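Local coordinates for protein Pre-mRNA-splicing factor 38 (Chaetomium thermophilum, PDB 5F5T) that is probably required for pre-mRNA splicing in the nucleus, as a spliceosomal protein of the PRP38 family, at residues A[53-58]-A[65-70]; A[98-103]-A[124-129]; A[118-123]-A[141-146]; A[149-154]-A[158-163]. All blocks are in the same frame, centred on the assembly; numbering follows the deposited sequence.

Interaction 1: residues A[53-58]-A[65-70]; sequences KEQCFG and VDRVVE
Arg67 reaches out from helix 61-71 to Gln55, near the C-terminal end of helix 50-55, and these two residues bury almost all of the surface in the contact. The approach is to both the backbone and the side chain of Gln55. NH1 of Arg67 donates a hydrogen bond to the backbone O of Gln55; it is modelled at 2.5 Å, so short that its exact length is doubtful, and the N-H...O angle of 140° shows that it is bent. Around it the aliphatic part of the arginine also lies against the glutamine, with Arg67 CD 3.5 Å from Gln55 O. The amide end of Gln55 swings over one face of the guanidinium: its OE1 stands 3.7 Å from Arg67 NH1, without a bond between them, and 3.6 Å from Arg67 CD. The two side chains cross at about a right angle, and the amide and guanidinium planes are turned 63° apart. Arg67 gets there by bending at chi2 (-52°) and again at chi3, which brings its flat end round to the carbonyl instead of letting the chain run straight out. Gln55 OE1 has a second partner, a weak hydrogen bond from His71 NE2, at the end of helix 61-71. The arginine also packs on Leu91 of helix 87-98 and on Val59 in the connection. The arrangement joins two consecutive helices, 50-55 and 61-71, across their short connecting loop at the protein surface, an arginine of the second binding a carbonyl near the C-terminal end of the first.

Interaction 2: residues A[98-103]-A[124-129]; sequences LAPGDD and AFYIRL
The turn that joins helix 87-98 to helix 102-115 rests, through Ala99 and Pro100, on Tyr126 of helix 117-130. Ala99 leaves the first helix with positive phi, and Gly101 takes the N-cap position of the second; Pro100 between them is the residue that meets the tyrosine. The two side chains come from opposite directions. CD of Pro100 lies 3.2 Å from Tyr126 OH and 3.6 Å from Tyr126 CZ, while Pro100 CG sits 3.9 Å from Tyr126 CE2, so the pyrrolidine ring meets the phenol obliquely at its far end. The same OH is 3.4 Å from CA of Ala99, and no hydrogen bond crosses the contact. CG of Tyr126 stands opposite the backbone N about its first torsion (chi1 -177°), which carries the ring away from its helix toward the turn. Within the helical core the phenol is also flanked by Leu95 and Leu96 of helix 87-98, and Pro100 packs on Leu95 as well. Putting a leucine at Tyr126 would remove the ring's outer end and would probably open a gap beneath Pro100, leaving the turn less firmly seated. Beside the turn, Asp102 OD1 forms a salt bridge with Arg131 NH2.

Interaction 3: residues A[118-123]-A[141-146]; sequences YLRALA and EPFLED
Arg120 sets its CD over the ring of Phe143 and carries its guanidinium past the rim to the carboxylate of Asp146. The aliphatic part makes a CH-pi contact: CD sits over the ring face, 4.1 Å from the centroid of Phe143. Farther along, the guanidinium turns one of its own faces to the rim of the same ring, with Phe143 CE1 3.5 Å from Arg120 CZ. The planes are tilted 42° apart, which is short of a parallel stack. A bend at chi3 (-52°), after an extended start, turns the guanidinium past the CD1-CE1 edge of the ring toward Asp146. From the opposite direction Asp146 brings OD2 to Arg120 NH2 at 2.9 Å, a salt bridge whose hydrogen bond is weak. The carboxylate is turned 76° from the guanidinium plane and meets it obliquely instead of pairing side by side. OD2 also forms a salt bridge with Arg148 NH2, so two arginines gather round one buried carboxylate oxygen. Arg120 NE is held in turn by the backbone O of Leu109. The contact thus ties helix 117-130 to the 3-10 turn and following loop between helix 133-140 and strand 149-153, with Leu109 of helix 102-115 and Ile167 of helix 163-172 packing on Phe143.

Interaction 4: residues A[149-154]-A[158-163]; sequences KLRRKG and TSLTYM
Lys149 to Lys153 pair with Tyr162 to Thr158 as the two antiparallel strands of a beta hairpin, Leu150-Thr161 and Arg152-Ser159 being the hydrogen-bonded pairs. All four backbone bonds of these pairs are close to straight, as in Leu150 N to Thr161 O at 2.9 Å. On the face bearing Arg151, that arginine's side chain bends at chi2 (-66°) and chi3 and curls back across the neighbouring strand. There its guanidinium grips one atom side-on: NE lies 2.9 Å and NH2 3.1 Å from Thr158 OG1, which is in the guanidinium plane. NH2 adds a weak bond to the backbone O of Thr158, while one guanidinium face covers the peptide from Ser159 to Leu160. A methionine in place of Arg151 would take away the donors and would probably cost Thr158 OG1 its partners on the neighbouring strand, leaving its bond to the backbone of another protein chain. On the same face Lys149 CB touches Leu160 CD1, and Tyr162 makes a cation-pi contact with a basic side chain of that other chain. Arg152 lies on the reverse face, where its guanidinium passes over Thr161 CB and NE makes a weak bond to Ser159 OG; Thr161 OG1 itself is bonded to Glu165. At the helix end of the hairpin, CD1 of Leu150 meets CE of Met163 at 3.7 Å.

Interactions 2 and 3 are buried and share helix 117-130, one on each of two adjoining segments, whereas interaction 1 lies at the surface and interaction 4 is partly buried. Polar chemistry in interaction 1 is an arginine on a carbonyl, and in interaction 3 an arginine on a carboxylate; interaction 2 is apolar apart from the phenol oxygen, and interaction 4 adds arginine-to-hydroxyl and arginine-to-carbonyl bonds to its backbone pairing. Helix 61-71 links 1 to 3 by packing of Val65 and Val68 on Leu119 and Leu122. Interactions 3 and 4 meet through a probable hydrogen bond between Tyr118 OH and Arg151 N. Another protein chain reaches both 3 and 4, but neither 1 nor 2.

Interaction 1: residues A[53-58]-A[65-70]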
loop_
_atom_site.group_PDB
_atom_site.type_symbol
_atom_site.label_atom_id
_atom_site.label_comp_id
_atom_site.label_asym_id
_atom_site.label_seq_id
_atom_site.Cartn_x
_atom_site.Cartn_y
_atom_site.Cartn_z
ATOM N N LYS A 53 3.966 11.270 22.927
ATOM C CA LYS A 53 3.752 11.685 24.310
ATOM C C LYS A 53 2.836 12.901 24.447
ATOM O O LYS A 53 2.104 13.017 25.428
ATOM C CB LYS A 53 5.095 11.974 24.982
ATOM C CG LYS A 53 5.946 10.735 25.222
ATOM C CD LYS A 53 7.227 11.089 25.962
ATOM C CE LYS A 53 8.201 9.920 25.977
ATOM N NZ LYS A 53 7.689 8.778 26.787
ATOM N N GLU A 54 2.882 13.811 23.479
ATOM C CA GLU A 54 2.146 15.070 23.592
ATOM C C GLU A 54 0.869 15.142 22.758
ATOM O O GLU A 54 -0.003 15.965 23.030
ATOM C CB GLU A 54 3.053 16.242 23.201
ATOM C CG GLU A 54 4.141 16.548 24.206
ATOM C CD GLU A 54 3.599 17.205 25.455
ATOM O OE1 GLU A 54 2.599 17.946 25.346
ATOM O OE2 GLU A 54 4.175 16.988 26.543
ATOM N N GLN A 55 0.755 14.290 21.747
ATOM C CA GLN A 55 -0.360 14.391 20.811
ATOM C C GLN A 55 -1.115 13.081 20.623
ATOM O O GLN A 55 -2.236 13.079 20.121
ATOM C CB GLN A 55 0.132 14.902 19.456
ATOM C CG GLN A 55 0.597 16.349 19.482
ATOM C CD GLN A 55 -0.524 17.312 19.829
ATOM O OE1 GLN A 55 -1.665 17.143 19.392
ATOM N NE2 GLN A 55 -0.206 18.328 20.622
ATOM N N CYS A 56 -0.502 11.968 21.009
ATOM C CA CYS A 56 -1.160 10.672 20.893
ATOM C C CYS A 56 -1.655 10.171 22.239
ATOM O O CYS A 56 -2.366 9.171 22.315
ATOM C CB CYS A 56 -0.221 9.643 20.274
ATOM S SG CYS A 56 0.199 9.986 18.563
ATOM N N PHE A 57 -1.286 10.872 23.300
ATOM C CA PHE A 57 -1.630 10.415 24.635
ATOM C C PHE A 57 -3.138 10.451 24.865
ATOM O O PHE A 57 -3.767 11.506 24.787
ATOM C CB PHE A 57 -0.913 11.262 25.684
ATOM C CG PHE A 57 -1.225 10.863 27.093
ATOM C CD1 PHE A 57 -0.678 9.714 27.638
ATOM C CD2 PHE A 57 -2.063 11.640 27.875
ATOM C CE1 PHE A 57 -0.964 9.345 28.936
ATOM C CE2 PHE A 57 -2.352 11.277 29.175
ATOM C CZ PHE A 57 -1.802 10.130 29.707
ATOM N N GLY A 58 -3.702 9.283 25.155
ATOM C CA GLY A 58 -5.114 9.148 25.461
ATOM C C GLY A 58 -6.087 9.598 24.385
ATOM O O GLY A 58 -7.211 9.989 24.694
ATOM N N VAL A 65 -8.821 11.805 13.434
ATOM C CA VAL A 65 -9.034 12.727 12.322
ATOM C C VAL A 65 -8.483 14.097 12.671
ATOM O O VAL A 65 -7.769 14.720 11.865
ATOM C CB VAL A 65 -10.523 12.871 11.955
ATOM C CG1 VAL A 65 -10.700 13.948 10.893
ATOM C CG2 VAL A 65 -11.077 11.555 11.454
ATOM N N ASP A 66 -8.793 14.561 13.883
ATOM C CA ASP A 66 -8.293 15.879 14.288
ATOM C C ASP A 66 -6.759 15.957 14.229
ATOM O O ASP A 66 -6.197 16.928 13.721
ATOM C CB ASP A 66 -8.779 16.237 15.696
ATOM C CG ASP A 66 -10.284 16.462 15.760
ATOM O OD1 ASP A 66 -10.820 17.194 14.899
ATOM O OD2 ASP A 66 -10.931 15.923 16.683
ATOM N N ARG A 67 -6.093 14.916 14.719
ATOM C CA ARG A 67 -4.635 14.840 14.734
ATOM C C ARG A 67 -4.066 14.771 13.329
ATOM O O ARG A 67 -3.022 15.348 13.054
ATOM C CB ARG A 67 -4.145 13.624 15.531
ATOM C CG ARG A 67 -4.426 13.666 17.026
ATOM C CD ARG A 67 -3.944 14.951 17.663
ATOM N NE ARG A 67 -4.985 15.527 18.508
ATOM C CZ ARG A 67 -5.072 15.347 19.820
ATOM N NH1 ARG A 67 -4.166 14.618 20.455
ATOM N NH2 ARG A 67 -6.062 15.907 20.498
ATOM N N VAL A 68 -4.725 14.029 12.449
ATOM C CA VAL A 68 -4.252 13.940 11.076
ATOM C C VAL A 68 -4.301 15.303 10.401
ATOM O O VAL A 68 -3.315 15.741 9.807
ATOM C CB VAL A 68 -5.057 12.924 10.252
ATOM C CG1 VAL A 68 -4.749 13.079 8.772
ATOM C CG2 VAL A 68 -4.749 11.510 10.724
ATOM N N VAL A 69 -5.435 15.987 10.515
ATOM C CA VAL A 69 -5.569 17.304 9.898
ATOM C C VAL A 69 -4.555 18.283 10.495
ATOM O O VAL A 69 -3.912 19.057 9.783
ATOM C CB VAL A 69 -6.992 17.860 10.065
ATOM C CG1 VAL A 69 -7.054 19.322 9.655
ATOM C CG2 VAL A 69 -7.974 17.032 9.250
ATOM N N GLU A 70 -4.417 18.230 11.812
ATOM C CA GLU A 70 -3.540 19.131 12.550
ATOM C C GLU A 70 -2.037 18.923 12.314
ATOM O O GLU A 70 -1.283 19.888 12.216
ATOM C CB GLU A 70 -3.844 18.992 14.043
ATOM C CG GLU A 70 -3.467 20.181 14.896
ATOM C CD GLU A 70 -4.021 20.054 16.300
ATOM O OE1 GLU A 70 -3.566 20.802 17.192
ATOM O OE2 GLU A 70 -4.916 19.203 16.512
#

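Interaction 2: residues A[98-103]-A[124-129]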
loop_
_atom_site.group_PDB
_atom_site.type_symbol
_atom_site.label_atom_id
_atom_site.label_comp_id
_atom_site.label_asym_id
_atom_site.label_seq_id
_atom_site.Cartn_x
_atom_site.Cartn_y
_atom_site.Cartn_z
ATOM N N LEU A 98 -5.867 1.122 18.976
ATOM C CA LEU A 98 -7.302 1.339 19.105
ATOM C C LEU A 98 -8.122 0.260 18.417
ATOM O O LEU A 98 -9.279 0.033 18.774
ATOM C CB LEU A 98 -7.677 2.704 18.526
ATOM C CG LEU A 98 -7.072 3.936 19.197
ATOM C CD1 LEU A 98 -7.655 5.199 18.587
ATOM C CD2 LEU A 98 -7.343 3.892 20.693
ATOM N N ALA A 99 -7.518 -0.391 17.427
ATOM C CA ALA A 99 -8.174 -1.452 16.662
ATOM C C ALA A 99 -9.569 -1.058 16.176
ATOM O O ALA A 99 -10.551 -1.704 16.538
ATOM C CB ALA A 99 -8.250 -2.725 17.495
ATOM N N PRO A 100 -9.664 0.011 15.368
ATOM C CA PRO A 100 -10.980 0.525 14.979
ATOM C C PRO A 100 -11.736 -0.462 14.097
ATOM O O PRO A 100 -11.113 -1.298 13.437
ATOM C CB PRO A 100 -10.639 1.801 14.208
ATOM C CG PRO A 100 -9.296 1.519 13.623
ATOM C CD PRO A 100 -8.574 0.717 14.670
ATOM N N GLY A 101 -13.061 -0.348 14.073
ATOM C CA GLY A 101 -13.894 -1.282 13.342
ATOM C C GLY A 101 -14.170 -0.804 11.930
ATOM O O GLY A 101 -13.711 0.265 11.529
ATOM N N ASP A 102 -14.919 -1.602 11.176
ATOM C CA ASP A 102 -15.137 -1.342 9.756
ATOM C C ASP A 102 -15.857 -0.023 9.502
ATOM O O ASP A 102 -15.606 0.636 8.498
ATOM C CB ASP A 102 -15.922 -2.496 9.125
ATOM C CG ASP A 102 -15.054 -3.710 8.857
ATOM O OD1 ASP A 102 -13.993 -3.840 9.504
ATOM O OD2 ASP A 102 -15.439 -4.542 8.007
ATOM N N ASP A 103 -16.748 0.360 10.410
ATOM C CA ASP A 103 -17.485 1.615 10.282
ATOM C C ASP A 103 -16.534 2.814 10.315
ATOM O O ASP A 103 -16.606 3.713 9.464
ATOM C CB ASP A 103 -18.546 1.729 11.384
ATOM C CG ASP A 103 -18.131 1.040 12.677
ATOM O OD1 ASP A 103 -17.236 0.171 12.635
ATOM O OD2 ASP A 103 -18.713 1.360 13.736
ATOM N N ALA A 124 -5.613 3.713 4.387
ATOM C CA ALA A 124 -5.141 2.726 3.428
ATOM C C ALA A 124 -3.963 1.947 4.002
ATOM O O ALA A 124 -3.888 0.726 3.859
ATOM C CB ALA A 124 -4.755 3.392 2.125
ATOM N N PHE A 125 -3.056 2.662 4.664
ATOM C CA PHE A 125 -1.899 2.040 5.302
ATOM C C PHE A 125 -2.367 1.013 6.329
ATOM O O PHE A 125 -1.956 -0.151 6.297
ATOM C CB PHE A 125 -1.025 3.106 5.968
ATOM C CG PHE A 125 0.284 2.588 6.505
ATOM C CD1 PHE A 125 0.993 1.607 5.834
ATOM C CD2 PHE A 125 0.808 3.094 7.686
ATOM C CE1 PHE A 125 2.201 1.140 6.331
ATOM C CE2 PHE A 125 2.012 2.630 8.188
ATOM C CZ PHE A 125 2.710 1.652 7.509
ATOM N N TYR A 126 -3.276 1.444 7.199
ATOM C CA TYR A 126 -3.799 0.597 8.262
ATOM C C TYR A 126 -4.509 -0.628 7.698
ATOM O O TYR A 126 -4.400 -1.729 8.241
ATOM C CB TYR A 126 -4.750 1.395 9.157
ATOM C CG TYR A 126 -5.268 0.603 10.334
ATOM C CD1 TYR A 126 -4.490 0.426 11.469
ATOM C CD2 TYR A 126 -6.528 0.023 10.305
ATOM C CE1 TYR A 126 -4.955 -0.302 12.544
ATOM C CE2 TYR A 126 -7.001 -0.707 11.375
ATOM C CZ TYR A 126 -6.211 -0.867 12.493
ATOM O OH TYR A 126 -6.678 -1.596 13.563
ATOM N N ILE A 127 -5.248 -0.426 6.613
ATOM C CA ILE A 127 -5.952 -1.516 5.957
ATOM C C ILE A 127 -4.953 -2.535 5.416
ATOM O O ILE A 127 -5.125 -3.739 5.603
ATOM C CB ILE A 127 -6.854 -1.006 4.820
ATOM C CG1 ILE A 127 -8.085 -0.308 5.403
ATOM C CG2 ILE A 127 -7.279 -2.154 3.912
ATOM C CD1 ILE A 127 -9.091 0.145 4.364
ATOM N N ARG A 128 -3.897 -2.047 4.772
ATOM C CA ARG A 128 -2.861 -2.930 4.246
ATOM C C ARG A 128 -2.212 -3.724 5.377
ATOM O O ARG A 128 -1.851 -4.891 5.211
ATOM C CB ARG A 128 -1.802 -2.131 3.482
ATOM C CG ARG A 128 -0.591 -2.954 3.067
ATOM C CD ARG A 128 -0.980 -3.940 1.973
ATOM N NE ARG A 128 0.140 -4.758 1.513
ATOM C CZ ARG A 128 0.654 -5.785 2.183
ATOM N NH1 ARG A 128 0.159 -6.131 3.362
ATOM N NH2 ARG A 128 1.671 -6.461 1.675
ATOM N N LEU A 129 -2.060 -3.075 6.525
ATOM C CA LEU A 129 -1.479 -3.719 7.695
ATOM C C LEU A 129 -2.371 -4.797 8.316
ATOM O O LEU A 129 -1.870 -5.831 8.755
ATOM C CB LEU A 129 -1.143 -2.672 8.758
ATOM C CG LEU A 129 -0.028 -1.689 8.401
ATOM C CD1 LEU A 129 0.180 -0.692 9.532
ATOM C CD2 LEU A 129 1.261 -2.424 8.073
#

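Interaction 3: residues A[118-123]-A[141-146]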
loop_
_atom_site.group_PDB
_atom_site.type_symbol
_atom_site.label_atom_id
_atom_site.label_comp_id
_atom_site.label_asym_id
_atom_site.label_seq_id
_atom_site.Cartn_x
_atom_site.Cartn_y
_atom_site.Cartn_z
ATOM N N TYR A 118 -4.444 12.843 3.572
ATOM C CA TYR A 118 -3.561 12.111 4.482
ATOM C C TYR A 118 -4.359 11.158 5.376
ATOM O O TYR A 118 -3.845 10.130 5.814
ATOM C CB TYR A 118 -2.718 13.078 5.316
ATOM C CG TYR A 118 -1.621 13.710 4.494
ATOM C CD1 TYR A 118 -0.530 12.962 4.076
ATOM C CD2 TYR A 118 -1.706 15.035 4.081
ATOM C CE1 TYR A 118 0.464 13.519 3.299
ATOM C CE2 TYR A 118 -0.714 15.603 3.295
ATOM C CZ TYR A 118 0.368 14.837 2.909
ATOM O OH TYR A 118 1.358 15.388 2.131
ATOM N N LEU A 119 -5.619 11.489 5.638
ATOM C CA LEU A 119 -6.484 10.574 6.373
ATOM C C LEU A 119 -6.715 9.310 5.543
ATOM O O LEU A 119 -6.728 8.197 6.077
ATOM C CB LEU A 119 -7.818 11.232 6.723
ATOM C CG LEU A 119 -8.772 10.369 7.552
ATOM C CD1 LEU A 119 -8.049 9.833 8.786
ATOM C CD2 LEU A 119 -9.993 11.166 7.963
ATOM N N ARG A 120 -6.903 9.488 4.237
ATOM C CA ARG A 120 -7.060 8.356 3.328
ATOM C C ARG A 120 -5.782 7.542 3.254
ATOM O O ARG A 120 -5.822 6.315 3.182
ATOM C CB ARG A 120 -7.469 8.822 1.924
ATOM C CG ARG A 120 -7.496 7.695 0.901
ATOM C CD ARG A 120 -8.246 8.055 -0.370
ATOM N NE ARG A 120 -9.580 8.566 -0.082
ATOM C CZ ARG A 120 -10.415 9.043 -0.998
ATOM N NH1 ARG A 120 -11.609 9.486 -0.632
ATOM N NH2 ARG A 120 -10.058 9.081 -2.276
ATOM N N ALA A 121 -4.647 8.235 3.254
ATOM C CA ALA A 121 -3.356 7.557 3.218
ATOM C C ALA A 121 -3.168 6.703 4.468
ATOM O O ALA A 121 -2.745 5.549 4.387
ATOM C CB ALA A 121 -2.232 8.562 3.090
ATOM N N LEU A 122 -3.521 7.274 5.616
ATOM C CA LEU A 122 -3.427 6.576 6.889
ATOM C C LEU A 122 -4.336 5.361 6.911
ATOM O O LEU A 122 -3.911 4.266 7.274
ATOM C CB LEU A 122 -3.794 7.510 8.043
ATOM C CG LEU A 122 -3.640 6.914 9.446
ATOM C CD1 LEU A 122 -2.271 6.262 9.602
ATOM C CD2 LEU A 122 -3.888 7.946 10.538
ATOM N N ALA A 123 -5.582 5.557 6.491
ATOM C CA ALA A 123 -6.564 4.478 6.484
ATOM C C ALA A 123 -6.123 3.353 5.558
ATOM O O ALA A 123 -6.241 2.182 5.900
ATOM C CB ALA A 123 -7.929 5.003 6.078
ATOM N N GLU A 141 -7.558 -0.756 -4.388
ATOM C CA GLU A 141 -7.360 -0.536 -5.823
ATOM C C GLU A 141 -8.186 0.608 -6.443
ATOM O O GLU A 141 -7.705 1.264 -7.366
ATOM C CB GLU A 141 -7.627 -1.830 -6.597
ATOM C CG GLU A 141 -6.465 -2.809 -6.536
ATOM C CD GLU A 141 -6.649 -4.013 -7.437
ATOM O OE1 GLU A 141 -7.790 -4.268 -7.876
ATOM O OE2 GLU A 141 -5.643 -4.706 -7.703
ATOM N N PRO A 142 -9.411 0.872 -5.941
ATOM C CA PRO A 142 -10.110 2.016 -6.542
ATOM C C PRO A 142 -9.385 3.352 -6.383
ATOM O O PRO A 142 -9.579 4.248 -7.205
ATOM C CB PRO A 142 -11.441 2.042 -5.788
ATOM C CG PRO A 142 -11.675 0.628 -5.417
ATOM C CD PRO A 142 -10.316 0.079 -5.087
ATOM N N PHE A 143 -8.556 3.483 -5.354
ATOM C CA PHE A 143 -7.893 4.756 -5.090
ATOM C C PHE A 143 -6.621 4.923 -5.909
ATOM O O PHE A 143 -5.866 5.876 -5.716
ATOM C CB PHE A 143 -7.618 4.900 -3.600
ATOM C CG PHE A 143 -8.863 4.847 -2.773
ATOM C CD1 PHE A 143 -9.835 5.824 -2.911
ATOM C CD2 PHE A 143 -9.090 3.799 -1.900
ATOM C CE1 PHE A 143 -10.996 5.772 -2.169
ATOM C CE2 PHE A 143 -10.252 3.740 -1.154
ATOM C CZ PHE A 143 -11.207 4.728 -1.291
ATOM N N LEU A 144 -6.394 3.998 -6.836
ATOM C CA LEU A 144 -5.401 4.205 -7.881
ATOM C C LEU A 144 -5.857 5.342 -8.809
ATOM O O LEU A 144 -5.095 5.815 -9.649
ATOM C CB LEU A 144 -5.179 2.914 -8.672
ATOM C CG LEU A 144 -4.433 1.770 -7.974
ATOM C CD1 LEU A 144 -4.376 0.550 -8.872
ATOM C CD2 LEU A 144 -3.029 2.200 -7.587
ATOM N N GLU A 145 -7.109 5.764 -8.651
ATOM C CA GLU A 145 -7.668 6.880 -9.414
ATOM C C GLU A 145 -7.529 8.205 -8.664
ATOM O O GLU A 145 -7.788 9.275 -9.214
ATOM C CB GLU A 145 -9.138 6.615 -9.739
ATOM C CG GLU A 145 -9.652 7.327 -10.972
ATOM C CD GLU A 145 -11.088 6.958 -11.291
ATOM O OE1 GLU A 145 -11.692 7.612 -12.165
ATOM O OE2 GLU A 145 -11.610 6.013 -10.664
ATOM N N ASP A 146 -7.125 8.127 -7.403
ATOM C CA ASP A 146 -6.907 9.319 -6.593
ATOM C C ASP A 146 -5.532 9.888 -6.937
ATOM O O ASP A 146 -4.499 9.278 -6.654
ATOM C CB ASP A 146 -7.010 8.982 -5.103
ATOM C CG ASP A 146 -7.079 10.213 -4.213
ATOM O OD1 ASP A 146 -6.724 11.322 -4.667
ATOM O OD2 ASP A 146 -7.490 10.062 -3.042
#

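Interaction 4: residues A[149-154]-A[158-163]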
loop_
_atom_site.group_PDB
_atom_site.type_symbol
_atom_site.label_atom_id
_atom_site.label_comp_id
_atom_site.label_asym_id
_atom_site.label_seq_id
_atom_site.Cartn_x
_atom_site.Cartn_y
_atom_site.Cartn_z
ATOM N N LYS A 149 -1.796 15.110 -4.717
ATOM C CA LYS A 149 -0.389 15.134 -4.337
ATOM C C LYS A 149 -0.172 14.886 -2.848
ATOM O O LYS A 149 -0.914 15.389 -2.005
ATOM C CB LYS A 149 0.230 16.476 -4.723
ATOM C CG LYS A 149 0.091 16.820 -6.185
ATOM C CD LYS A 149 0.615 18.209 -6.461
ATOM C CE LYS A 149 0.459 18.562 -7.931
ATOM N NZ LYS A 149 0.915 19.941 -8.206
ATOM N N LEU A 150 0.878 14.133 -2.539
ATOM C CA LEU A 150 1.293 13.870 -1.168
ATOM C C LEU A 150 2.786 14.134 -1.028
ATOM O O LEU A 150 3.545 13.973 -1.986
ATOM C CB LEU A 150 0.994 12.424 -0.767
ATOM C CG LEU A 150 -0.447 11.918 -0.750
ATOM C CD1 LEU A 150 -0.456 10.444 -0.380
ATOM C CD2 LEU A 150 -1.300 12.722 0.214
ATOM N N ARG A 151 3.212 14.510 0.173
ATOM C CA ARG A 151 4.633 14.672 0.432
ATOM C C ARG A 151 5.132 13.394 1.092
ATOM O O ARG A 151 4.441 12.799 1.921
ATOM C CB ARG A 151 4.921 15.870 1.337
ATOM C CG ARG A 151 4.435 17.200 0.796
ATOM C CD ARG A 151 5.145 17.673 -0.457
ATOM N NE ARG A 151 6.597 17.639 -0.443
ATOM C CZ ARG A 151 7.322 17.857 -1.536
ATOM N NH1 ARG A 151 6.703 18.104 -2.682
ATOM N NH2 ARG A 151 8.646 17.822 -1.497
ATOM N N ARG A 152 6.329 12.971 0.715
ATOM C CA ARG A 152 6.966 11.821 1.333
ATOM C C ARG A 152 8.284 12.267 1.945
ATOM O O ARG A 152 9.005 13.049 1.341
ATOM C CB ARG A 152 7.176 10.725 0.291
ATOM C CG ARG A 152 8.082 9.584 0.708
ATOM C CD ARG A 152 8.205 8.595 -0.438
ATOM N NE ARG A 152 8.608 9.263 -1.675
ATOM C CZ ARG A 152 8.345 8.807 -2.896
ATOM N NH1 ARG A 152 7.668 7.678 -3.056
ATOM N NH2 ARG A 152 8.753 9.486 -3.961
ATOM N N LYS A 153 8.610 11.774 3.135
ATOM C CA LYS A 153 9.787 12.280 3.831
ATOM C C LYS A 153 11.061 11.627 3.325
ATOM O O LYS A 153 11.223 10.412 3.405
ATOM C CB LYS A 153 9.666 12.069 5.338
ATOM C CG LYS A 153 10.772 12.749 6.133
ATOM C CD LYS A 153 10.553 14.248 6.230
ATOM C CE LYS A 153 11.748 14.924 6.883
ATOM N NZ LYS A 153 12.140 14.236 8.142
ATOM N N GLY A 154 11.955 12.457 2.795
ATOM C CA GLY A 154 13.238 12.015 2.283
ATOM C C GLY A 154 14.363 12.292 3.261
ATOM O O GLY A 154 14.125 12.602 4.429
ATOM N N THR A 158 11.382 16.909 1.945
ATOM C CA THR A 158 10.447 15.925 1.419
ATOM C C THR A 158 10.466 15.904 -0.103
ATOM O O THR A 158 10.906 16.857 -0.742
ATOM C CB THR A 158 8.997 16.202 1.885
ATOM O OG1 THR A 158 8.663 17.573 1.637
ATOM C CG2 THR A 158 8.830 15.906 3.369
ATOM N N SER A 159 9.988 14.806 -0.677
ATOM C CA SER A 159 9.879 14.669 -2.120
ATOM C C SER A 159 8.415 14.464 -2.471
ATOM O O SER A 159 7.618 14.067 -1.623
ATOM C CB SER A 159 10.707 13.492 -2.630
ATOM O OG SER A 159 10.094 12.264 -2.280
ATOM N N LEU A 160 8.063 14.725 -3.724
ATOM C CA LEU A 160 6.683 14.591 -4.166
ATOM C C LEU A 160 6.315 13.156 -4.522
ATOM O O LEU A 160 7.083 12.448 -5.169
ATOM C CB LEU A 160 6.433 15.494 -5.377
ATOM C CG LEU A 160 5.030 15.450 -5.981
ATOM C CD1 LEU A 160 3.982 15.858 -4.953
ATOM C CD2 LEU A 160 4.958 16.332 -7.213
ATOM N N THR A 161 5.122 12.743 -4.107
ATOM C CA THR A 161 4.542 11.487 -4.565
ATOM C C THR A 161 3.040 11.705 -4.696
ATOM O O THR A 161 2.554 12.797 -4.436
ATOM C CB THR A 161 4.840 10.312 -3.610
ATOM O OG1 THR A 161 4.455 9.085 -4.240
ATOM C CG2 THR A 161 4.072 10.463 -2.308
ATOM N N TYR A 162 2.300 10.679 -5.095
ATOM C CA TYR A 162 0.867 10.841 -5.300
ATOM C C TYR A 162 0.096 9.729 -4.615
ATOM O O TYR A 162 0.643 8.656 -4.350
ATOM C CB TYR A 162 0.546 10.857 -6.794
ATOM C CG TYR A 162 1.358 11.863 -7.575
ATOM C CD1 TYR A 162 2.615 11.535 -8.060
ATOM C CD2 TYR A 162 0.864 13.132 -7.844
ATOM C CE1 TYR A 162 3.369 12.446 -8.776
ATOM C CE2 TYR A 162 1.606 14.050 -8.563
ATOM C CZ TYR A 162 2.859 13.700 -9.024
ATOM O OH TYR A 162 3.610 14.602 -9.739
ATOM N N MET A 163 -1.185 9.975 -4.361
ATOM C CA MET A 163 -2.017 9.002 -3.670
ATOM C C MET A 163 -2.049 7.664 -4.403
ATOM O O MET A 163 -1.921 6.618 -3.783
ATOM C CB MET A 163 -3.437 9.536 -3.503
ATOM C CG MET A 163 -4.380 8.545 -2.849
ATOM S SD MET A 163 -3.964 8.216 -1.126
ATOM C CE MET A 163 -4.100 9.854 -0.420
#